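Local coordinates for mitogen-activated protein kinase kinase kinase 15 (Homo sapiens, PDB 6V0M) that is a protein-serine/threonine kinase of the apoptosis signal-regulating kinase family, whose sterile alpha motif domain probably mediates assembly with other family members, at residues I8-L13 with C54-A59. Numbering follows the deposited sequence.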
loop_
_atom_site.group_PDB
_atom_site.type_symbol
_atom_site.label_atom_id
_atom_site.label_comp_id
_atom_site.label_asym_id
_atom_site.label_seq_id
_atom_site.Cartn_x
_atom_site.Cartn_y
_atom_site.Cartn_z
ATOM N N ILE A 8 -7.561 -3.570 -3.377
ATOM C CA ILE A 8 -7.243 -5.000 -3.374
ATOM C C ILE A 8 -6.452 -5.407 -4.635
ATOM O O ILE A 8 -5.432 -6.132 -4.544
ATOM C CB ILE A 8 -8.496 -5.799 -3.199
ATOM C CG1 ILE A 8 -9.020 -5.619 -1.755
ATOM C CG2 ILE A 8 -8.270 -7.282 -3.516
ATOM C CD1 ILE A 8 -10.406 -6.233 -1.497
ATOM N N ASP A 9 -6.898 -4.920 -5.803
ATOM C CA ASP A 9 -6.228 -5.237 -7.054
ATOM C C ASP A 9 -4.773 -4.742 -7.082
ATOM O O ASP A 9 -3.885 -5.459 -7.516
ATOM C CB ASP A 9 -7.000 -4.686 -8.251
ATOM C CG ASP A 9 -8.300 -5.423 -8.509
ATOM O OD1 ASP A 9 -8.516 -6.565 -7.984
ATOM O OD2 ASP A 9 -9.114 -4.830 -9.256
ATOM N N TRP A 10 -4.548 -3.517 -6.591
ATOM C CA TRP A 10 -3.217 -2.898 -6.538
ATOM C C TRP A 10 -2.299 -3.658 -5.535
ATOM O O TRP A 10 -1.146 -3.942 -5.843
ATOM C CB TRP A 10 -3.330 -1.411 -6.155
ATOM C CG TRP A 10 -2.020 -0.663 -6.125
ATOM C CD1 TRP A 10 -1.469 0.024 -7.122
ATOM C CD2 TRP A 10 -1.115 -0.562 -5.018
ATOM N NE1 TRP A 10 -0.292 0.635 -6.714
ATOM C CE2 TRP A 10 -0.038 0.248 -5.431
ATOM C CE3 TRP A 10 -1.145 -1.028 -3.696
ATOM C CZ2 TRP A 10 1.015 0.576 -4.588
ATOM C CZ3 TRP A 10 -0.101 -0.723 -2.880
ATOM C CH2 TRP A 10 0.968 0.101 -3.333
ATOM N N LEU A 11 -2.843 -4.039 -4.367
ATOM C CA LEU A 11 -2.136 -4.815 -3.357
ATOM C C LEU A 11 -1.692 -6.174 -3.953
ATOM O O LEU A 11 -0.556 -6.584 -3.740
ATOM C CB LEU A 11 -2.973 -5.018 -2.080
ATOM C CG LEU A 11 -3.171 -3.776 -1.212
ATOM C CD1 LEU A 11 -4.146 -4.156 -0.059
ATOM C CD2 LEU A 11 -1.887 -3.219 -0.598
ATOM N N ARG A 12 -2.586 -6.848 -4.684
ATOM C CA ARG A 12 -2.300 -8.130 -5.306
ATOM C C ARG A 12 -1.218 -7.965 -6.352
ATOM O O ARG A 12 -0.387 -8.811 -6.473
ATOM C CB ARG A 12 -3.539 -8.750 -5.938
ATOM C CG ARG A 12 -4.531 -9.328 -4.905
ATOM C CD ARG A 12 -5.295 -10.533 -5.441
ATOM N NE ARG A 12 -6.742 -10.344 -5.306
ATOM C CZ ARG A 12 -7.511 -9.661 -6.157
ATOM N NH1 ARG A 12 -6.994 -9.062 -7.241
ATOM N NH2 ARG A 12 -8.815 -9.556 -5.912
ATOM N N LEU A 13 -1.238 -6.850 -7.088
ATOM C CA LEU A 13 -0.201 -6.545 -8.093
ATOM C C LEU A 13 1.201 -6.386 -7.435
ATOM O O LEU A 13 2.214 -6.652 -8.055
ATOM C CB LEU A 13 -0.566 -5.264 -8.828
ATOM C CG LEU A 13 0.170 -4.885 -10.104
ATOM C CD1 LEU A 13 -0.109 -5.940 -11.182
ATOM C CD2 LEU A 13 -0.239 -3.486 -10.538
ATOM N N CYS A 54 8.935 -4.186 1.143
ATOM C CA CYS A 54 9.984 -3.624 0.215
ATOM C C CYS A 54 9.350 -3.236 -1.117
ATOM O O CYS A 54 9.464 -2.087 -1.546
ATOM C CB CYS A 54 11.028 -4.642 0.071
ATOM S SG CYS A 54 12.269 -4.208 -1.117
ATOM N N ARG A 55 8.582 -4.175 -1.676
ATOM C CA ARG A 55 7.856 -4.004 -2.931
ATOM C C ARG A 55 6.851 -2.907 -2.899
ATOM O O ARG A 55 6.753 -2.070 -3.825
ATOM C CB ARG A 55 7.095 -5.331 -3.280
ATOM C CG ARG A 55 8.079 -6.302 -3.846
ATOM C CD ARG A 55 7.500 -7.564 -4.454
ATOM N NE ARG A 55 6.531 -8.132 -3.602
ATOM C CZ ARG A 55 6.708 -9.129 -2.764
ATOM N NH1 ARG A 55 7.872 -9.755 -2.540
ATOM N NH2 ARG A 55 5.677 -9.468 -2.062
ATOM N N LEU A 56 6.024 -2.925 -1.845
ATOM C CA LEU A 56 4.985 -1.966 -1.709
ATOM C C LEU A 56 5.544 -0.532 -1.550
ATOM O O LEU A 56 5.102 0.414 -2.242
ATOM C CB LEU A 56 4.102 -2.396 -0.538
ATOM C CG LEU A 56 2.758 -1.739 -0.510
ATOM C CD1 LEU A 56 1.791 -2.657 0.244
ATOM C CD2 LEU A 56 2.976 -0.401 0.136
ATOM N N TRP A 57 6.532 -0.389 -0.674
ATOM C CA TRP A 57 7.111 0.909 -0.458
ATOM C C TRP A 57 7.853 1.415 -1.705
ATOM O O TRP A 57 7.869 2.617 -1.974
ATOM C CB TRP A 57 8.067 0.869 0.734
ATOM C CG TRP A 57 8.564 2.177 1.087
ATOM C CD1 TRP A 57 9.838 2.636 0.972
ATOM C CD2 TRP A 57 7.779 3.256 1.620
ATOM N NE1 TRP A 57 9.895 3.938 1.365
ATOM C CE2 TRP A 57 8.646 4.335 1.803
ATOM C CE3 TRP A 57 6.447 3.400 1.959
ATOM C CZ2 TRP A 57 8.202 5.564 2.310
ATOM C CZ3 TRP A 57 6.029 4.619 2.530
ATOM C CH2 TRP A 57 6.894 5.653 2.679
ATOM N N SER A 58 8.492 0.515 -2.440
ATOM C CA SER A 58 9.151 0.919 -3.692
ATOM C C SER A 58 8.135 1.472 -4.689
ATOM O O SER A 58 8.379 2.564 -5.278
ATOM C CB SER A 58 9.951 -0.221 -4.345
ATOM O OG SER A 58 9.114 -1.287 -4.685
ATOM N N ALA A 59 6.966 0.813 -4.806
ATOM C CA ALA A 59 5.870 1.314 -5.664
ATOM C C ALA A 59 5.337 2.699 -5.213
ATOM O O ALA A 59 5.231 3.645 -6.029
ATOM C CB ALA A 59 4.723 0.368 -5.858
#
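Leu11 and Leu56 have the nearest CA atoms across segments 8-13 and 54-59, 7.8 Å apart. The short axes of 8-13, on helix 4-13, and 54-59, on helix 50-70, approach to 10.8 Å and cross at 116°. This joins the first helix of the sterile alpha motif (SAM) five-helix bundle to its long last one. The contact is wholly apolar and small. Trp10 spans most of the gap with the six-membered part of its indole. CG of Trp10 lies anti to the backbone N (chi1 -178°), which carries the ring out to the other helix. Its CH2 meets Leu56 CG at 3.8 Å, and the two side chains cross at about a right angle. Its CZ2 reaches Ala59 CB at 3.9 Å. Leu31, Ile34 and Leu35 of helix 31-37 also touch the indole, tying three helices together. With an alanine in place of Trp10 the six-membered ring is gone, which is likely to leave a gap between Leu56, Ala59 and helix 31-37. Leu11 also packs on Ile21 and Ile24 of helix 18-26. Its CD2 sits at the edge of the Trp10 ring, in plane with it, and meets Leu56 CD1 at 3.8 Å.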